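Local coordinates for phosphoribosylaminoimidazole carboxylase, ATPase subunit (Bacillus anthracis, PDB 3V4S), which probably uses ATP and bicarbonate to carboxylate aminoimidazole ribonucleotide to its N5-carboxyamino form, a step of purine biosynthesis, at residues 258-263 with 273-278; 196-201 with 213-218. One frame throughout, in Å; residues are numbered along the deposited sequence.

Interaction 1 of 2, residues 258-263 with 273-278; sequences LAVEMF and NELAPR. With MG (magnesium ion), chain G; MG (magnesium ion), chain H; ATP (adenosine-5'-triphosphate), chain F; CO3 (carbonate ion), chain I.
Glu261 and Glu274 reach out side by side from neighbouring strands to one magnesium ion, which Glu261 chelates through OE1 (2.3 Å) and, more distantly, OE2 (2.6 Å), and Glu274 binds through OE1 (2.2 Å). Their carboxylate planes are turned 74° apart, and the ion probably offsets the repulsion between their oxygens. Glu261 runs extended from a CG that lies anti to its carbonyl carbon (chi1 -63°). Glu274, also extended, starts from a CG lodged between backbone N and carbonyl carbon (chi1 70°), and its OE2 is paired with Arg113. ATP O1G, ATP O1A and a water bind the same ion.

Asn273 helps, with the magnesium ion, to set the rotation of the Glu261 carboxylate: its ND2, with the acceptor near the amide plane, gives a bent bond of 2.9 Å to Glu261 OE1 and a longer one to ATP O1A. Asn273 CB sits over one face of the Phe263 ring in a CH-pi contact, 3.9 Å from the centroid. Phe193 also stacks with this ring.

The two strands form an antiparallel hairpin at the edge of the large sheet of the ATP-grasp fold, which presents its acidic residues to nucleotide-bound magnesium. A classic beta bulge puts both Asn273 and Glu274 opposite Glu261, whose N and O are bonded to Glu274 O and Asn273 N. On the reverse face Leu275 CD2 packs alongside Val260 CG1, and both side chains touch Leu248 of helix 235-251, while Leu275 O ligates the second magnesium ion with Thr110 and Glu116. Past the inverse gamma turn at Pro277, the Arg278 guanidinium has Ala276 CB over one face and grips the carbonate through NH1 to O2 (2.7 Å) and NH2 to O1 (2.8 Å).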
loop_
_atom_site.group_PDB
_atom_site.type_symbol
_atom_site.label_atom_id
_atom_site.label_comp_id
_atom_site.label_asym_id
_atom_site.label_seq_id
_atom_site.Cartn_x
_atom_site.Cartn_y
_atom_site.Cartn_z
ATOM N N LEU B 258 -16.111 3.740 -11.235
ATOM C CA LEU B 258 -16.363 3.865 -12.660
ATOM C C LEU B 258 -15.185 4.553 -13.329
ATOM O O LEU B 258 -14.791 5.652 -12.933
ATOM C CB LEU B 258 -17.669 4.631 -12.920
ATOM C CG LEU B 258 -18.204 4.781 -14.343
ATOM C CD1 LEU B 258 -18.616 3.434 -14.945
ATOM C CD2 LEU B 258 -19.389 5.731 -14.295
ATOM N N ALA B 259 -14.614 3.870 -14.316
ATOM C CA ALA B 259 -13.555 4.411 -15.135
ATOM C C ALA B 259 -14.223 4.918 -16.412
ATOM O O ALA B 259 -14.984 4.175 -17.051
ATOM C CB ALA B 259 -12.521 3.333 -15.471
ATOM N N VAL B 260 -13.920 6.169 -16.774
ATOM C CA VAL B 260 -14.489 6.823 -17.957
ATOM C C VAL B 260 -13.361 7.152 -18.918
ATOM O O VAL B 260 -12.526 8.010 -18.616
ATOM C CB VAL B 260 -15.264 8.111 -17.570
ATOM C CG1 VAL B 260 -15.975 8.712 -18.781
ATOM C CG2 VAL B 260 -16.276 7.817 -16.462
ATOM N N GLU B 261 -13.322 6.466 -20.063
ATOM C CA GLU B 261 -12.344 6.774 -21.105
ATOM C C GLU B 261 -12.911 7.821 -22.061
ATOM O O GLU B 261 -14.069 7.717 -22.489
ATOM C CB GLU B 261 -11.999 5.535 -21.927
ATOM C CG GLU B 261 -11.340 4.403 -21.165
ATOM C CD GLU B 261 -10.933 3.260 -22.085
ATOM O OE1 GLU B 261 -11.003 3.386 -23.341
ATOM O OE2 GLU B 261 -10.542 2.217 -21.565
ATOM N N MET B 262 -12.061 8.772 -22.447
ATOM C CA MET B 262 -12.474 9.956 -23.197
ATOM C C MET B 262 -11.522 10.310 -24.319
ATOM O O MET B 262 -10.328 9.964 -24.286
ATOM C CB MET B 262 -12.588 11.151 -22.254
ATOM C CG MET B 262 -13.710 11.034 -21.244
ATOM S SD MET B 262 -13.477 12.293 -19.982
ATOM C CE MET B 262 -14.846 11.970 -18.891
ATOM N N PHE B 263 -12.065 10.991 -25.322
ATOM C CA PHE B 263 -11.272 11.498 -26.420
ATOM C C PHE B 263 -11.337 13.013 -26.351
ATOM O O PHE B 263 -12.428 13.577 -26.289
ATOM C CB PHE B 263 -11.821 11.024 -27.772
ATOM C CG PHE B 263 -11.715 9.532 -28.009
ATOM C CD1 PHE B 263 -12.698 8.868 -28.735
ATOM C CD2 PHE B 263 -10.632 8.793 -27.530
ATOM C CE1 PHE B 263 -12.612 7.496 -28.971
ATOM C CE2 PHE B 263 -10.544 7.422 -27.762
ATOM C CZ PHE B 263 -11.538 6.776 -28.487
ATOM N N ASN B 273 -15.607 7.504 -24.817
ATOM C CA ASN B 273 -15.255 6.320 -25.608
ATOM C C ASN B 273 -15.906 5.066 -25.038
ATOM O O ASN B 273 -16.562 4.307 -25.776
ATOM C CB ASN B 273 -13.732 6.150 -25.720
ATOM C CG ASN B 273 -13.326 4.849 -26.422
ATOM O OD1 ASN B 273 -13.804 4.537 -27.507
ATOM N ND2 ASN B 273 -12.406 4.114 -25.817
ATOM N N GLU B 274 -15.713 4.841 -23.734
ATOM C CA GLU B 274 -16.296 3.692 -23.052
ATOM C C GLU B 274 -16.159 3.771 -21.541
ATOM O O GLU B 274 -15.361 4.542 -21.005
ATOM C CB GLU B 274 -15.713 2.360 -23.579
ATOM C CG GLU B 274 -14.268 2.105 -23.202
ATOM C CD GLU B 274 -13.765 0.730 -23.630
ATOM O OE1 GLU B 274 -12.534 0.494 -23.505
ATOM O OE2 GLU B 274 -14.584 -0.125 -24.066
ATOM N N LEU B 275 -16.947 2.941 -20.871
ATOM C CA LEU B 275 -17.010 2.891 -19.426
ATOM C C LEU B 275 -16.582 1.502 -18.921
ATOM O O LEU B 275 -16.824 0.499 -19.581
ATOM C CB LEU B 275 -18.438 3.188 -18.973
ATOM C CG LEU B 275 -19.097 4.452 -19.539
ATOM C CD1 LEU B 275 -20.560 4.518 -19.129
ATOM C CD2 LEU B 275 -18.351 5.710 -19.111
ATOM N N ALA B 276 -15.959 1.458 -17.743
ATOM C CA ALA B 276 -15.686 0.188 -17.033
ATOM C C ALA B 276 -16.108 0.326 -15.556
ATOM O O ALA B 276 -15.584 1.179 -14.843
ATOM C CB ALA B 276 -14.211 -0.189 -17.146
ATOM N N PRO B 277 -17.064 -0.505 -15.102
ATOM C CA PRO B 277 -17.594 -0.420 -13.746
ATOM C C PRO B 277 -16.699 -1.140 -12.725
ATOM O O PRO B 277 -17.170 -1.995 -11.981
ATOM C CB PRO B 277 -18.947 -1.122 -13.865
ATOM C CG PRO B 277 -18.743 -2.120 -14.939
ATOM C CD PRO B 277 -17.683 -1.603 -15.868
ATOM N N ARG B 278 -15.420 -0.766 -12.703
ATOM C CA ARG B 278 -14.414 -1.417 -11.871
ATOM C C ARG B 278 -13.148 -0.549 -11.890
ATOM O O ARG B 278 -12.994 0.317 -12.785
ATOM C CB ARG B 278 -14.084 -2.805 -12.444
ATOM C CG ARG B 278 -13.760 -2.762 -13.940
ATOM C CD ARG B 278 -12.997 -3.968 -14.474
ATOM N NE ARG B 278 -12.817 -3.863 -15.918
ATOM C CZ ARG B 278 -11.830 -3.197 -16.516
ATOM N NH1 ARG B 278 -10.895 -2.563 -15.799
ATOM N NH2 ARG B 278 -11.779 -3.156 -17.837
HETATM MG MG MG G . -10.474 1.244 -24.008
HETATM MG MG MG H . -17.738 -0.834 -21.365
HETATM P PG ATP F . -9.919 -1.920 -23.581
HETATM O O1G ATP F . -9.764 -0.582 -22.903
HETATM O O2G ATP F . -8.701 -2.819 -23.539
HETATM O O3G ATP F . -11.199 -2.625 -23.226
HETATM P PB ATP F . -11.197 -1.972 -26.188
HETATM O O1B ATP F . -10.827 -3.323 -26.729
HETATM O O2B ATP F . -12.573 -1.732 -25.652
HETATM O O3B ATP F . -10.036 -1.486 -25.152
HETATM P PA ATP F . -11.478 0.644 -27.336
HETATM O O1A ATP F . -11.172 1.193 -25.960
HETATM O O2A ATP F . -12.842 0.863 -27.938
HETATM O O3A ATP F . -11.071 -0.925 -27.413
HETATM O "O5'" ATP F . -10.387 1.223 -28.349
HETATM C "C5'" ATP F . -9.003 0.979 -28.108
HETATM C "C4'" ATP F . -8.265 2.189 -28.661
HETATM O "O4'" ATP F . -8.560 2.348 -30.063
HETATM C "C3'" ATP F . -8.717 3.494 -28.012
HETATM O "O3'" ATP F . -8.126 3.758 -26.727
HETATM C "C2'" ATP F . -8.389 4.503 -29.103
HETATM O "O2'" ATP F . -7.007 4.872 -29.065
HETATM C "C1'" ATP F . -8.679 3.737 -30.398
HETATM N N9 ATP F . -10.066 4.064 -30.825
HETATM C C8 ATP F . -11.187 3.363 -30.530
HETATM N N7 ATP F . -12.286 3.968 -31.049
HETATM C C5 ATP F . -11.877 5.074 -31.706
HETATM C C6 ATP F . -12.507 6.164 -32.491
HETATM N N6 ATP F . -13.845 6.207 -32.705
HETATM N N1 ATP F . -11.698 7.128 -33.001
HETATM C C2 ATP F . -10.360 7.125 -32.820
HETATM N N3 ATP F . -9.730 6.171 -32.117
HETATM C C4 ATP F . -10.411 5.136 -31.551
HETATM C C CO3 I . -8.570 -1.810 -18.396
HETATM O O1 CO3 I . -9.526 -2.170 -19.085
HETATM O O2 CO3 I . -8.596 -1.958 -17.170
HETATM O O3 CO3 I . -7.586 -1.312 -18.939
HETATM O O HOH W 1 -17.281 -1.018 -23.541
HETATM O O HOH W 2 -8.652 1.793 -24.497
HETATM O O HOH W 3 -16.231 -2.231 -20.750
#

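Interaction 2 of 2, residues 196-201 with 213-218; sequences EVSVIV and PVAENI. With ATP (adenosine-5'-triphosphate), chain F.
The flat amide of Asn217 meets Ser198 at its edge: ND2 gives a nearly straight bond of 2.9 Å to Ser198 OG, which lies only 6° out of the amide plane. At the other end of the amide, OD1 is bonded to Ser227, so the group is held at both ends; Ser198 OG has a second partner in Ser282. With CG anti to the carbonyl carbon (chi1 -62°), Asn217 reaches diagonally across to Ser198 on the partner strand. The carboxylate of Glu196 is the other flat group: OE1 accepts from ATP O2' and OE2 from ATP O3', each at 2.6 Å, a two-pronged grip on the ribose diol. His219 bonds to OE1 as well.

These side chains lie on one face of an antiparallel hairpin within the ATP-grasp domain, strands 195-203 and 209-220, whose short segments meet at a marked 132°. Ser198 and Ala215 form a hydrogen-bonded pair, and Asn217 N reaches Glu196 O. The reverse face is mostly valine. There Val214 spreads its two methyls, CG1 crossing to Val197 CB at 3.6 Å and CG2 to Val199 CG2 at 3.7 Å, and both Val199 and Val214 pack against Ala241 of helix 235-251. Glu216, the exception on this side, is extended and bound by Arg232 and Lys195. One water bridges Ile200 N and Pro213 O.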
loop_
_atom_site.group_PDB
_atom_site.type_symbol
_atom_site.label_atom_id
_atom_site.label_comp_id
_atom_site.label_asym_id
_atom_site.label_seq_id
_atom_site.Cartn_x
_atom_site.Cartn_y
_atom_site.Cartn_z
ATOM N N GLU B 196 -6.091 11.119 -25.534
ATOM C CA GLU B 196 -7.043 10.276 -24.806
ATOM C C GLU B 196 -6.846 10.511 -23.322
ATOM O O GLU B 196 -5.715 10.569 -22.848
ATOM C CB GLU B 196 -6.769 8.798 -25.055
ATOM C CG GLU B 196 -6.863 8.366 -26.495
ATOM C CD GLU B 196 -6.892 6.865 -26.604
ATOM O OE1 GLU B 196 -5.919 6.304 -27.147
ATOM O OE2 GLU B 196 -7.873 6.257 -26.125
ATOM N N VAL B 197 -7.939 10.629 -22.584
ATOM C CA VAL B 197 -7.825 10.799 -21.151
ATOM C C VAL B 197 -8.838 9.918 -20.467
ATOM O O VAL B 197 -9.789 9.466 -21.086
ATOM C CB VAL B 197 -8.011 12.272 -20.697
ATOM C CG1 VAL B 197 -7.015 13.199 -21.382
ATOM C CG2 VAL B 197 -9.453 12.728 -20.874
ATOM N N SER B 198 -8.622 9.672 -19.179
ATOM C CA SER B 198 -9.590 8.952 -18.381
ATOM C C SER B 198 -9.722 9.578 -17.012
ATOM O O SER B 198 -8.805 10.279 -16.517
ATOM C CB SER B 198 -9.213 7.474 -18.266
ATOM O OG SER B 198 -8.025 7.311 -17.514
ATOM N N VAL B 199 -10.874 9.305 -16.412
ATOM C CA VAL B 199 -11.238 9.790 -15.108
ATOM C C VAL B 199 -11.886 8.627 -14.373
ATOM O O VAL B 199 -12.753 7.921 -14.935
ATOM C CB VAL B 199 -12.255 10.948 -15.232
ATOM C CG1 VAL B 199 -12.597 11.497 -13.869
ATOM C CG2 VAL B 199 -11.688 12.068 -16.088
ATOM N N ILE B 200 -11.415 8.391 -13.145
ATOM C CA ILE B 200 -11.959 7.355 -12.282
ATOM C C ILE B 200 -12.828 8.043 -11.243
ATOM O O ILE B 200 -12.348 8.907 -10.499
ATOM C CB ILE B 200 -10.850 6.565 -11.542
ATOM C CG1 ILE B 200 -9.765 6.017 -12.495
ATOM C CG2 ILE B 200 -11.450 5.495 -10.638
ATOM C CD1 ILE B 200 -10.162 4.914 -13.436
ATOM N N VAL B 201 -14.102 7.683 -11.191
ATOM C CA VAL B 201 -14.991 8.305 -10.235
ATOM C C VAL B 201 -15.445 7.227 -9.269
ATOM O O VAL B 201 -15.701 6.101 -9.680
ATOM C CB VAL B 201 -16.176 9.046 -10.934
ATOM C CG1 VAL B 201 -16.996 8.096 -11.795
ATOM C CG2 VAL B 201 -17.066 9.732 -9.909
ATOM N N PRO B 213 -7.645 12.509 -10.269
ATOM C CA PRO B 213 -7.119 13.397 -11.311
ATOM C C PRO B 213 -7.189 12.784 -12.719
ATOM O O PRO B 213 -7.079 11.562 -12.891
ATOM C CB PRO B 213 -5.663 13.606 -10.894
ATOM C CG PRO B 213 -5.664 13.409 -9.423
ATOM C CD PRO B 213 -6.692 12.332 -9.159
ATOM N N VAL B 214 -7.374 13.639 -13.715
ATOM C CA VAL B 214 -7.466 13.188 -15.102
ATOM C C VAL B 214 -6.104 12.670 -15.550
ATOM O O VAL B 214 -5.092 13.327 -15.352
ATOM C CB VAL B 214 -7.933 14.333 -16.034
ATOM C CG1 VAL B 214 -7.966 13.864 -17.480
ATOM C CG2 VAL B 214 -9.287 14.877 -15.581
ATOM N N ALA B 215 -6.101 11.481 -16.149
ATOM C CA ALA B 215 -4.898 10.843 -16.647
ATOM C C ALA B 215 -4.881 10.939 -18.151
ATOM O O ALA B 215 -5.915 10.768 -18.793
ATOM C CB ALA B 215 -4.878 9.376 -16.238
ATOM N N GLU B 216 -3.710 11.216 -18.708
ATOM C CA GLU B 216 -3.524 11.168 -20.148
ATOM C C GLU B 216 -2.982 9.792 -20.511
ATOM O O GLU B 216 -1.923 9.369 -19.995
ATOM C CB GLU B 216 -2.559 12.263 -20.593
ATOM C CG GLU B 216 -2.098 12.136 -22.023
ATOM C CD GLU B 216 -0.945 13.054 -22.343
ATOM O OE1 GLU B 216 -0.624 13.961 -21.530
ATOM O OE2 GLU B 216 -0.349 12.838 -23.411
ATOM N N ASN B 217 -3.701 9.099 -21.393
ATOM C CA ASN B 217 -3.400 7.711 -21.707
ATOM C C ASN B 217 -2.800 7.509 -23.093
ATOM O O ASN B 217 -3.258 8.084 -24.088
ATOM C CB ASN B 217 -4.655 6.851 -21.535
ATOM C CG ASN B 217 -5.165 6.858 -20.108
ATOM O OD1 ASN B 217 -4.373 6.797 -19.142
ATOM N ND2 ASN B 217 -6.489 6.937 -19.955
ATOM N N ILE B 218 -1.765 6.687 -23.148
ATOM C CA ILE B 218 -1.128 6.363 -24.406
ATOM C C ILE B 218 -1.282 4.867 -24.621
ATOM O O ILE B 218 -0.878 4.046 -23.774
ATOM C CB ILE B 218 0.347 6.826 -24.457
ATOM C CG1 ILE B 218 0.425 8.362 -24.339
ATOM C CG2 ILE B 218 1.019 6.338 -25.735
ATOM C CD1 ILE B 218 1.802 8.966 -24.560
HETATM P PG ATP F . -9.919 -1.920 -23.581
HETATM O O1G ATP F . -9.764 -0.582 -22.903
HETATM O O2G ATP F . -8.701 -2.819 -23.539
HETATM O O3G ATP F . -11.199 -2.625 -23.226
HETATM P PB ATP F . -11.197 -1.972 -26.188
HETATM O O1B ATP F . -10.827 -3.323 -26.729
HETATM O O2B ATP F . -12.573 -1.732 -25.652
HETATM O O3B ATP F . -10.036 -1.486 -25.152
HETATM P PA ATP F . -11.478 0.644 -27.336
HETATM O O1A ATP F . -11.172 1.193 -25.960
HETATM O O2A ATP F . -12.842 0.863 -27.938
HETATM O O3A ATP F . -11.071 -0.925 -27.413
HETATM O "O5'" ATP F . -10.387 1.223 -28.349
HETATM C "C5'" ATP F . -9.003 0.979 -28.108
HETATM C "C4'" ATP F . -8.265 2.189 -28.661
HETATM O "O4'" ATP F . -8.560 2.348 -30.063
HETATM C "C3'" ATP F . -8.717 3.494 -28.012
HETATM O "O3'" ATP F . -8.126 3.758 -26.727
HETATM C "C2'" ATP F . -8.389 4.503 -29.103
HETATM O "O2'" ATP F . -7.007 4.872 -29.065
HETATM C "C1'" ATP F . -8.679 3.737 -30.398
HETATM N N9 ATP F . -10.066 4.064 -30.825
HETATM C C8 ATP F . -11.187 3.363 -30.530
HETATM N N7 ATP F . -12.286 3.968 -31.049
HETATM C C5 ATP F . -11.877 5.074 -31.706
HETATM C C6 ATP F . -12.507 6.164 -32.491
HETATM N N6 ATP F . -13.845 6.207 -32.705
HETATM N N1 ATP F . -11.698 7.128 -33.001
HETATM C C2 ATP F . -10.360 7.125 -32.820
HETATM N N3 ATP F . -9.730 6.171 -32.117
HETATM C C4 ATP F . -10.411 5.136 -31.551
HETATM O O HOH W 4 -3.115 10.395 -25.633
HETATM O O HOH W 5 -8.445 9.153 -12.809
#

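Interactions 1 and 2 are two hairpins of one antiparallel sheet, joined because strands 256-264 and 195-203 are neighbours; their centres lie 9 Å apart. Probable backbone bonds stitch them together, Met262 N to Val197 O at 2.7 Å and Val201 N to Leu258 O at 2.8 Å. Both serve the same ATP, at different places: 196-201 holds the ribose hydroxyls, and 258-263 with 273-278 handles the phosphates through magnesium. Between these sites Phe263 CE2 packs against Glu196 OE2 at 3.3 Å, bringing the two parts of the pocket into direct contact. Helix 235-251 packs on the face carrying Val199, Val214, Val260 and Leu275.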